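Local coordinates for protein disulfide oxidoreductase (Xylella fastidiosa, PDB 2REM) that probably introduces disulfide bonds into proteins of the periplasm, acting as a DsbA-type thiol-disulfide oxidoreductase of the thioredoxin family, at residues E9-I14 with L176-Y181; G155-V160 with H170-T175; G34-H39 with D72-A77; Y165-H170 with D180-R185. All blocks are in the same frame, centred on the assembly; numbering follows the deposited sequence.

Interaction 1: residues E9-I14 with L176-Y181; sequences EDYVEI and LRITDY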
# COMPACT_ATOMS: atom_id res chain seq x y z
N GLU A 9 5.24 -12.54 17.58
CA GLU A 9 4.12 -11.88 18.29
C GLU A 9 3.78 -10.59 17.61
O GLU A 9 2.63 -10.34 17.27
CB GLU A 9 4.46 -11.55 19.77
CG GLU A 9 5.00 -12.66 20.61
CD GLU A 9 5.22 -12.20 22.05
OE1 GLU A 9 5.06 -10.97 22.30
OE2 GLU A 9 5.54 -13.05 22.91
N ASP A 10 4.80 -9.76 17.40
CA ASP A 10 4.61 -8.41 16.90
C ASP A 10 4.98 -8.25 15.43
O ASP A 10 4.56 -7.31 14.78
CB ASP A 10 5.40 -7.45 17.77
CG ASP A 10 5.01 -7.57 19.22
OD1 ASP A 10 3.85 -7.25 19.54
OD2 ASP A 10 5.83 -8.02 20.04
N TYR A 11 5.81 -9.17 14.93
CA TYR A 11 6.17 -9.15 13.53
C TYR A 11 6.65 -10.56 13.21
O TYR A 11 6.98 -11.32 14.11
CB TYR A 11 7.26 -8.10 13.22
CG TYR A 11 8.60 -8.41 13.89
CD1 TYR A 11 9.57 -9.20 13.24
CD2 TYR A 11 8.88 -7.94 15.18
CE1 TYR A 11 10.78 -9.50 13.86
CE2 TYR A 11 10.10 -8.24 15.80
CZ TYR A 11 11.03 -9.02 15.13
OH TYR A 11 12.23 -9.34 15.74
N VAL A 12 6.70 -10.89 11.92
CA VAL A 12 7.31 -12.14 11.50
C VAL A 12 8.35 -11.81 10.43
O VAL A 12 8.32 -10.75 9.81
CB VAL A 12 6.27 -13.17 10.99
CG1 VAL A 12 5.37 -13.69 12.14
CG2 VAL A 12 5.41 -12.54 9.89
N GLU A 13 9.26 -12.74 10.23
CA GLU A 13 10.30 -12.55 9.26
C GLU A 13 9.90 -13.30 8.01
O GLU A 13 9.52 -14.47 8.06
CB GLU A 13 11.66 -13.06 9.76
CG GLU A 13 12.78 -12.56 8.81
CD GLU A 13 14.19 -12.88 9.26
OE1 GLU A 13 15.11 -12.74 8.41
OE2 GLU A 13 14.38 -13.24 10.45
N ILE A 14 10.01 -12.59 6.89
CA ILE A 14 9.72 -13.14 5.57
C ILE A 14 10.96 -13.87 5.06
O ILE A 14 12.01 -13.24 4.86
CB ILE A 14 9.32 -11.99 4.63
CG1 ILE A 14 8.06 -11.31 5.16
CG2 ILE A 14 9.19 -12.48 3.17
CD1 ILE A 14 7.94 -9.84 4.75
N LEU A 176 2.24 0.88 14.18
CA LEU A 176 3.21 1.95 13.91
C LEU A 176 4.38 1.92 14.89
O LEU A 176 5.52 2.17 14.49
CB LEU A 176 2.52 3.31 13.89
CG LEU A 176 1.63 3.53 12.64
CD1 LEU A 176 1.08 4.96 12.59
CD2 LEU A 176 2.35 3.19 11.33
N ARG A 177 4.10 1.56 16.14
CA ARG A 177 5.14 1.42 17.16
C ARG A 177 6.08 0.27 16.79
O ARG A 177 7.28 0.39 16.94
CB ARG A 177 4.54 1.14 18.53
CG ARG A 177 3.89 2.36 19.20
CD ARG A 177 3.44 1.99 20.62
NE ARG A 177 2.03 2.32 20.84
CZ ARG A 177 1.06 1.42 21.00
NH1 ARG A 177 1.34 0.12 21.00
NH2 ARG A 177 -0.20 1.81 21.20
N ILE A 178 5.52 -0.82 16.29
CA ILE A 178 6.35 -1.98 15.93
C ILE A 178 7.17 -1.60 14.70
O ILE A 178 8.34 -1.97 14.58
CB ILE A 178 5.48 -3.24 15.64
CG1 ILE A 178 4.74 -3.71 16.90
CG2 ILE A 178 6.31 -4.38 14.98
CD1 ILE A 178 3.51 -4.54 16.53
N THR A 179 6.54 -0.87 13.78
CA THR A 179 7.22 -0.41 12.58
C THR A 179 8.40 0.48 12.98
O THR A 179 9.50 0.31 12.46
CB THR A 179 6.27 0.37 11.66
OG1 THR A 179 5.17 -0.46 11.32
CG2 THR A 179 6.98 0.80 10.38
N ASP A 180 8.16 1.41 13.91
CA ASP A 180 9.22 2.29 14.43
C ASP A 180 10.39 1.48 14.96
O ASP A 180 11.54 1.76 14.64
CB ASP A 180 8.70 3.19 15.55
CG ASP A 180 7.82 4.30 15.05
OD1 ASP A 180 7.87 4.59 13.84
OD2 ASP A 180 7.10 4.87 15.88
N TYR A 181 10.08 0.49 15.79
CA TYR A 181 11.11 -0.40 16.33
C TYR A 181 11.93 -1.06 15.21
O TYR A 181 13.17 -1.08 15.28
CB TYR A 181 10.50 -1.47 17.27
CG TYR A 181 11.42 -2.65 17.49
CD1 TYR A 181 11.33 -3.78 16.70
CD2 TYR A 181 12.41 -2.60 18.48
CE1 TYR A 181 12.18 -4.86 16.89
CE2 TYR A 181 13.27 -3.66 18.67
CZ TYR A 181 13.15 -4.79 17.87
OH TYR A 181 13.99 -5.86 18.05
O HOH W 1 12.54 -8.16 18.11
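Ile178 of the C-terminal helix 172-190 lies against Asp10, just before strand 11-13, and Tyr11, its first residue; the strand is an outermost one of the sheet in this DsbA-type thioredoxin fold. With CG1 beside its backbone N (chi1 -65°) and an extended chain beyond, Ile178 brings two methyls to the carbonyl of Asp10: CG2 and CD1 each come to 3.4 Å from Asp10 O. These are van der Waals contacts; the same carbonyl takes its hydrogen bond from the backbone of Thr168 in the neighbouring chain segment. The side chains of Asp10 and Ile178 cross at about a right angle, Asp10 CB sitting 3.7 Å from Ile178 CD1. An aspartate can occupy this buried place because both carboxylate oxygens are hydrogen-bonded elsewhere, OD2 to Val6 N and His3 NE2, near the N-terminus. A branched isoleucine suits the helix side, since both its branches reach the Asp10 carbonyl. One turn further on, Tyr181 crosses Tyr11, with Tyr11 CE2 4.1 Å from Tyr181 CE1. Tyr11 OH also bonds Arg185 NH1, and a water bridges the two phenols, 2.7 Å from Tyr11 OH, in the plane of its ring, and 2.7 Å from Tyr181 OH.

Interaction 2: residues G155-V160 with H170-T175; sequences GTPTIV and HDFEDT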
# COMPACT_ATOMS: atom_id res chain seq x y z
N GLY A 155 -4.40 -10.33 5.34
CA GLY A 155 -5.22 -9.15 5.44
C GLY A 155 -4.43 -7.87 5.34
O GLY A 155 -3.20 -7.87 5.14
N THR A 156 -5.16 -6.77 5.46
CA THR A 156 -4.61 -5.45 5.27
C THR A 156 -5.23 -4.56 6.35
O THR A 156 -6.28 -4.89 6.89
CB THR A 156 -5.03 -4.90 3.87
OG1 THR A 156 -6.46 -4.99 3.75
CG2 THR A 156 -4.37 -5.69 2.75
N PRO A 157 -4.57 -3.44 6.70
CA PRO A 157 -3.25 -3.07 6.19
C PRO A 157 -2.15 -3.96 6.73
O PRO A 157 -2.23 -4.45 7.86
CB PRO A 157 -3.06 -1.66 6.74
CG PRO A 157 -3.87 -1.64 8.00
CD PRO A 157 -5.10 -2.42 7.61
N THR A 158 -1.11 -4.14 5.94
CA THR A 158 0.06 -4.87 6.40
C THR A 158 1.28 -4.04 6.11
O THR A 158 1.52 -3.62 4.97
CB THR A 158 0.16 -6.24 5.71
OG1 THR A 158 -0.89 -7.07 6.18
CG2 THR A 158 1.49 -6.92 6.03
N ILE A 159 2.05 -3.80 7.16
CA ILE A 159 3.31 -3.08 7.05
C ILE A 159 4.47 -4.07 6.92
O ILE A 159 4.54 -5.06 7.68
CB ILE A 159 3.54 -2.16 8.26
CG1 ILE A 159 2.40 -1.13 8.39
CG2 ILE A 159 4.94 -1.50 8.15
CD1 ILE A 159 2.26 -0.19 7.19
N VAL A 160 5.34 -3.82 5.94
CA VAL A 160 6.51 -4.64 5.68
C VAL A 160 7.75 -3.74 5.65
O VAL A 160 7.81 -2.77 4.88
CB VAL A 160 6.41 -5.41 4.35
CG1 VAL A 160 7.59 -6.41 4.20
CG2 VAL A 160 5.06 -6.12 4.18
N HIS A 170 -1.65 -5.26 16.80
CA HIS A 170 -2.96 -5.49 17.40
C HIS A 170 -3.93 -4.37 17.03
O HIS A 170 -5.15 -4.55 17.05
CB HIS A 170 -2.78 -5.60 18.93
CG HIS A 170 -4.05 -5.74 19.71
ND1 HIS A 170 -4.79 -4.65 20.13
CD2 HIS A 170 -4.68 -6.84 20.21
CE1 HIS A 170 -5.83 -5.07 20.83
NE2 HIS A 170 -5.78 -6.39 20.89
N ASP A 171 -3.36 -3.20 16.71
CA ASP A 171 -4.12 -2.00 16.40
C ASP A 171 -3.21 -1.06 15.64
O ASP A 171 -2.00 -1.33 15.53
CB ASP A 171 -4.73 -1.34 17.66
CG ASP A 171 -3.70 -1.03 18.75
OD1 ASP A 171 -3.89 -1.50 19.88
OD2 ASP A 171 -2.73 -0.29 18.50
N PHE A 172 -3.77 0.03 15.12
CA PHE A 172 -3.00 0.95 14.27
C PHE A 172 -1.78 1.51 14.98
O PHE A 172 -0.69 1.53 14.40
CB PHE A 172 -3.87 2.08 13.77
CG PHE A 172 -4.98 1.63 12.86
CD1 PHE A 172 -6.15 2.38 12.76
CD2 PHE A 172 -4.86 0.44 12.15
CE1 PHE A 172 -7.18 1.97 11.93
CE2 PHE A 172 -5.90 0.01 11.31
CZ PHE A 172 -7.06 0.77 11.22
N GLU A 173 -1.96 1.97 16.22
CA GLU A 173 -0.85 2.52 17.01
C GLU A 173 0.25 1.51 17.28
O GLU A 173 1.43 1.82 17.16
CB GLU A 173 -1.33 3.12 18.33
CG GLU A 173 -1.18 4.62 18.36
CD GLU A 173 -2.12 5.31 17.39
OE1 GLU A 173 -3.33 4.97 17.40
OE2 GLU A 173 -1.65 6.19 16.63
N ASP A 174 -0.15 0.30 17.66
CA ASP A 174 0.79 -0.79 17.89
C ASP A 174 1.53 -1.09 16.59
O ASP A 174 2.74 -1.31 16.57
CB ASP A 174 0.02 -2.02 18.39
CG ASP A 174 0.91 -3.17 18.77
OD1 ASP A 174 0.55 -4.33 18.41
OD2 ASP A 174 1.96 -2.95 19.45
N THR A 175 0.79 -1.13 15.51
CA THR A 175 1.39 -1.39 14.21
C THR A 175 2.50 -0.40 13.90
O THR A 175 3.59 -0.79 13.45
CB THR A 175 0.32 -1.39 13.11
OG1 THR A 175 -0.46 -2.56 13.29
CG2 THR A 175 0.96 -1.47 11.73
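Ile159 and Thr175 make the closest approach here: Ile159 CG1 meets the methyl CG2 of Thr175 at 3.7 Å. The methyl reaches the strand because chi1 of -71° sets CG2 anti to the backbone N; threonine thus offers carbon to the sheet while its OG1 lies 3.0 Å from Asp171 O, a turn back in the chain. Just before the strand, the ring carbon CG of Pro157 touches Phe172 CE2 at 4.2 Å. The CB of Phe172 does not head for the strand, yet the aromatic end comes round to it and also stacks on Phe43 of helix 38-52, so proline and phenylalanine share an apolar patch with that helix. Behind these contacts stands the start of helix 172-190. Asp171 is its N-cap: OD2 accepts from Asp174 N at 2.8 Å, satisfying an amide of the first turn. Asp174 OD1 in turn receives His170 N through its anti lone pair, fixing the approach to the helix. On the strand side, Thr158 OG1 donates to Gly155 O over 2.7 Å and closes the loop around Pro157. The peptide before that proline is cis, and Thr156 beside it touches Cys37 and Cys40. This is the cis-proline loop of the thioredoxin fold, next to the CxxC motif.

Interaction 3: residues G34-H39 with D72-A77; sequences GYTCPH and DPFARA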
# COMPACT_ATOMS: atom_id res chain seq x y z
N GLY A 34 -5.66 -2.23 0.56
CA GLY A 34 -6.67 -2.23 -0.50
C GLY A 34 -7.64 -1.09 -0.24
O GLY A 34 -8.03 -0.83 0.91
N TYR A 35 -8.06 -0.41 -1.30
CA TYR A 35 -9.12 0.59 -1.23
C TYR A 35 -10.43 0.01 -0.69
O TYR A 35 -11.20 0.71 -0.02
CB TYR A 35 -9.35 1.21 -2.61
CG TYR A 35 -8.35 2.29 -2.99
CD1 TYR A 35 -8.08 3.35 -2.11
CD2 TYR A 35 -7.72 2.28 -4.23
CE1 TYR A 35 -7.18 4.33 -2.45
CE2 TYR A 35 -6.82 3.29 -4.58
CZ TYR A 35 -6.57 4.30 -3.67
OH TYR A 35 -5.71 5.30 -3.99
N THR A 36 -10.66 -1.28 -0.94
CA THR A 36 -11.89 -1.94 -0.49
C THR A 36 -11.88 -2.28 0.98
O THR A 36 -12.90 -2.69 1.53
CB THR A 36 -12.19 -3.26 -1.28
OG1 THR A 36 -11.11 -4.19 -1.11
CG2 THR A 36 -12.41 -2.98 -2.75
N CYS A 37 -10.71 -2.13 1.61
CA CYS A 37 -10.52 -2.52 2.99
C CYS A 37 -10.88 -1.38 3.94
O CYS A 37 -10.25 -0.33 3.91
CB CYS A 37 -9.08 -2.94 3.21
SG CYS A 37 -8.78 -3.38 4.89
N PRO A 38 -11.91 -1.57 4.77
CA PRO A 38 -12.25 -0.47 5.68
C PRO A 38 -11.16 -0.21 6.72
O PRO A 38 -11.02 0.92 7.17
CB PRO A 38 -13.56 -0.92 6.32
CG PRO A 38 -13.59 -2.39 6.15
CD PRO A 38 -12.81 -2.72 4.92
N HIS A 39 -10.38 -1.23 7.09
CA HIS A 39 -9.24 -1.01 7.99
C HIS A 39 -8.21 -0.07 7.36
O HIS A 39 -7.73 0.86 8.00
CB HIS A 39 -8.60 -2.32 8.44
CG HIS A 39 -9.57 -3.27 9.05
ND1 HIS A 39 -9.94 -4.45 8.43
CD2 HIS A 39 -10.28 -3.21 10.20
CE1 HIS A 39 -10.84 -5.07 9.18
NE2 HIS A 39 -11.06 -4.34 10.26
N ASP A 72 -8.75 -6.66 -6.92
CA ASP A 72 -7.86 -6.47 -8.08
C ASP A 72 -8.16 -5.22 -8.90
O ASP A 72 -7.23 -4.49 -9.21
CB ASP A 72 -7.80 -7.72 -8.96
CG ASP A 72 -7.03 -8.84 -8.31
OD1 ASP A 72 -6.59 -8.70 -7.15
OD2 ASP A 72 -6.87 -9.88 -8.96
N PRO A 73 -9.45 -4.96 -9.25
CA PRO A 73 -9.75 -3.70 -9.91
C PRO A 73 -9.25 -2.49 -9.14
O PRO A 73 -8.74 -1.52 -9.75
CB PRO A 73 -11.29 -3.69 -9.96
CG PRO A 73 -11.67 -5.10 -10.00
CD PRO A 73 -10.66 -5.81 -9.11
N PHE A 74 -9.34 -2.54 -7.81
CA PHE A 74 -8.89 -1.41 -7.02
C PHE A 74 -7.39 -1.32 -6.89
O PHE A 74 -6.84 -0.23 -6.72
CB PHE A 74 -9.58 -1.40 -5.66
CG PHE A 74 -10.99 -1.00 -5.76
CD1 PHE A 74 -11.31 0.35 -5.91
CD2 PHE A 74 -12.00 -1.96 -5.78
CE1 PHE A 74 -12.64 0.76 -6.04
CE2 PHE A 74 -13.34 -1.55 -5.91
CZ PHE A 74 -13.64 -0.17 -6.04
N ALA A 75 -6.73 -2.48 -6.96
CA ALA A 75 -5.28 -2.47 -7.03
C ALA A 75 -4.89 -1.77 -8.33
O ALA A 75 -3.98 -0.96 -8.37
CB ALA A 75 -4.73 -3.88 -7.04
N ARG A 76 -5.55 -2.17 -9.41
CA ARG A 76 -5.26 -1.61 -10.71
C ARG A 76 -5.61 -0.11 -10.76
O ARG A 76 -4.88 0.68 -11.36
CB ARG A 76 -5.98 -2.44 -11.78
CG ARG A 76 -5.28 -2.47 -13.10
CD ARG A 76 -5.99 -3.44 -14.05
NE ARG A 76 -5.72 -4.84 -13.74
CZ ARG A 76 -4.63 -5.52 -14.10
NH1 ARG A 76 -4.55 -6.80 -13.76
NH2 ARG A 76 -3.64 -4.93 -14.81
N ALA A 77 -6.72 0.27 -10.11
CA ALA A 77 -7.10 1.67 -9.97
C ALA A 77 -5.96 2.46 -9.32
O ALA A 77 -5.55 3.48 -9.83
CB ALA A 77 -8.35 1.81 -9.13
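Thr36 and Tyr35 both press on Phe74, Thr36 with its methyl and Tyr35 with its CB and the edge of its ring. Thr36 crosses Phe74 obliquely, its CG2 3.2 Å from Phe74 CD2, an approach shorter than ordinary van der Waals contact and therefore either strained or imprecise in the model. Chi1 of 60° places the hydroxyl between the backbone N and the carbonyl carbon and turns the methyl, rather than OG1, to the phenyl ring; a threonine therefore serves well where one branch must be apolar. Tyr35 takes a different attitude. Its CB lies 3.9 Å from Phe74 CD1, and its ring runs on past the phenylalanine so that the carbonyl Phe74 O lies at the ring edge, near its plane, 3.6 Å from Tyr35 CD2. A large aromatic suits this buried spot: the Tyr35 ring meets Phe33 and Phe95 edge-to-face and His91 at an angle, while Phe74 packs onward against Ile98 and Val109, so the pair belongs to a buried, largely aromatic cluster. The backbone of the first segment is bent by a type I turn, in which Cys37 N donates to Gly34 O over 3.1 Å. The turn carries the chain from strand 27-33 to helix 38-52, for which Cys37 is the N-cap. Phe74, in contrast, belongs to helix 71-83, part of the helical domain that DsbA proteins insert into the thioredoxin fold. The arrangement thus packs that insertion against the residues leading into the thioredoxin-type CxxC site, whose cysteines, Cys37 and Cys40, are not disulfide-bonded here and are predicted to be redox-active.

Interaction 4: residues Y165-H170 with D180-R185; sequences YMVTGH and DYLVSR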
# COMPACT_ATOMS: atom_id res chain seq x y z
N TYR A 165 10.51 -7.86 7.29
CA TYR A 165 9.76 -7.95 8.53
C TYR A 165 8.36 -7.48 8.31
O TYR A 165 8.13 -6.34 7.91
CB TYR A 165 10.42 -7.15 9.64
CG TYR A 165 11.84 -7.57 9.85
CD1 TYR A 165 12.89 -6.75 9.42
CD2 TYR A 165 12.14 -8.79 10.43
CE1 TYR A 165 14.20 -7.15 9.59
CE2 TYR A 165 13.44 -9.20 10.60
CZ TYR A 165 14.46 -8.36 10.18
OH TYR A 165 15.75 -8.75 10.35
N MET A 166 7.41 -8.37 8.58
CA MET A 166 6.02 -8.05 8.38
C MET A 166 5.40 -7.86 9.75
O MET A 166 5.39 -8.78 10.58
CB MET A 166 5.33 -9.16 7.59
CG MET A 166 3.84 -8.96 7.43
SD MET A 166 3.11 -10.21 6.34
CE MET A 166 3.52 -11.78 7.09
N VAL A 167 4.89 -6.65 9.96
CA VAL A 167 4.31 -6.29 11.24
C VAL A 167 3.01 -7.07 11.44
O VAL A 167 2.23 -7.25 10.49
CB VAL A 167 4.05 -4.77 11.32
CG1 VAL A 167 3.40 -4.38 12.64
CG2 VAL A 167 5.38 -4.00 11.16
N THR A 168 2.79 -7.53 12.66
CA THR A 168 1.55 -8.20 13.01
C THR A 168 1.06 -7.51 14.28
O THR A 168 1.14 -8.06 15.39
CB THR A 168 1.78 -9.70 13.22
OG1 THR A 168 2.71 -9.89 14.29
CG2 THR A 168 2.36 -10.34 11.95
N GLY A 169 0.60 -6.28 14.11
CA GLY A 169 0.16 -5.45 15.22
C GLY A 169 -1.30 -5.68 15.59
O GLY A 169 -2.09 -6.18 14.79
N HIS A 170 -1.65 -5.26 16.80
CA HIS A 170 -2.96 -5.49 17.40
C HIS A 170 -3.93 -4.37 17.03
O HIS A 170 -5.15 -4.55 17.05
CB HIS A 170 -2.78 -5.60 18.93
CG HIS A 170 -4.05 -5.74 19.71
ND1 HIS A 170 -4.79 -4.65 20.13
CD2 HIS A 170 -4.68 -6.84 20.21
CE1 HIS A 170 -5.83 -5.07 20.83
NE2 HIS A 170 -5.78 -6.39 20.89
N ASP A 180 8.16 1.41 13.91
CA ASP A 180 9.22 2.29 14.43
C ASP A 180 10.39 1.48 14.96
O ASP A 180 11.54 1.76 14.64
CB ASP A 180 8.70 3.19 15.55
CG ASP A 180 7.82 4.30 15.05
OD1 ASP A 180 7.87 4.59 13.84
OD2 ASP A 180 7.10 4.87 15.88
N TYR A 181 10.08 0.49 15.79
CA TYR A 181 11.11 -0.40 16.33
C TYR A 181 11.93 -1.06 15.21
O TYR A 181 13.17 -1.08 15.28
CB TYR A 181 10.50 -1.47 17.27
CG TYR A 181 11.42 -2.65 17.49
CD1 TYR A 181 11.33 -3.78 16.70
CD2 TYR A 181 12.41 -2.60 18.48
CE1 TYR A 181 12.18 -4.86 16.89
CE2 TYR A 181 13.27 -3.66 18.67
CZ TYR A 181 13.15 -4.79 17.87
OH TYR A 181 13.99 -5.86 18.05
N LEU A 182 11.24 -1.62 14.22
CA LEU A 182 11.89 -2.33 13.11
C LEU A 182 12.69 -1.37 12.24
O LEU A 182 13.78 -1.72 11.79
CB LEU A 182 10.88 -3.06 12.22
CG LEU A 182 10.09 -4.21 12.85
CD1 LEU A 182 8.97 -4.60 11.89
CD2 LEU A 182 11.04 -5.38 13.14
N VAL A 183 12.13 -0.19 11.99
CA VAL A 183 12.86 0.84 11.22
C VAL A 183 14.12 1.28 11.97
O VAL A 183 15.20 1.36 11.39
CB VAL A 183 11.98 2.06 10.89
CG1 VAL A 183 12.88 3.23 10.45
CG2 VAL A 183 10.93 1.71 9.80
N SER A 184 14.00 1.54 13.27
CA SER A 184 15.18 1.92 14.05
C SER A 184 16.22 0.82 14.09
O SER A 184 17.44 1.08 14.09
CB SER A 184 14.77 2.29 15.46
OG SER A 184 14.03 3.49 15.40
N ARG A 185 15.74 -0.42 14.16
CA ARG A 185 16.63 -1.56 14.23
C ARG A 185 17.40 -1.74 12.90
O ARG A 185 18.58 -2.01 12.92
CB ARG A 185 15.87 -2.83 14.60
CG ARG A 185 16.80 -3.97 14.96
CD ARG A 185 16.06 -5.21 15.33
NE ARG A 185 15.21 -5.70 14.25
CZ ARG A 185 14.61 -6.88 14.30
NH1 ARG A 185 14.81 -7.67 15.35
NH2 ARG A 185 13.83 -7.28 13.30
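Tyr165, at the start of strand 165-167, meets Leu182 and Arg185 of helix 172-190, which packs on the last hairpin of the sheet as the closing β-β-α unit of the thioredoxin fold. Strand and helix run nearly antiparallel, at 161°, with axes 10.1 Å apart at the closest. Over one face of the Tyr165 ring stands Arg185 NH2, nearest to CE2 at 3.3 Å and offset toward the rim. This is a cation-pi contact, with CZ of Arg185 4.7 Å from the ring centroid, although the two flat groups are far from parallel, their planes 55° apart. Arginine is long enough to reach the ring from the helix: its chain starts out extended and then bends at chi3 (60°), which brings the guanidinium over the tyrosine, with NH1 bonded to Tyr11 OH and Tyr181 CE1 lying over a guanidinium face. Met166 turns its CB away from the helix; that of Val167 points neither to nor from it, but its CG2 still touches the helix. Both strand residues on this side meet Leu182, a leucine whose branched end can touch the two at once: its methyl CD1 lies 3.7 Å from Tyr165 CB and 3.7 Å from Val167 CG2.

Three of the four contacts gather round helix 172-190. Interactions 1 and 4 nearly coincide, their centres 2 Å apart, because strands 11-13 and 165-167 are sheet neighbours that pack on overlapping turns of this helix; interaction 2, with its centre 9 Å from each, joins strand 158-161 to the helix start. Along the chain interaction 1 closes a long loop that encloses both interaction 2 and interaction 3, while interactions 2 and 4 alternate in the C-terminal β-β-α unit. Interaction 3 lies across the molecule, 23 Å between centres from 1 and 4, yet touches interaction 2 where Thr156 and Pro157 meet Cys37 and His39, linking the helical insertion, the CxxC turn and the cis-proline loop.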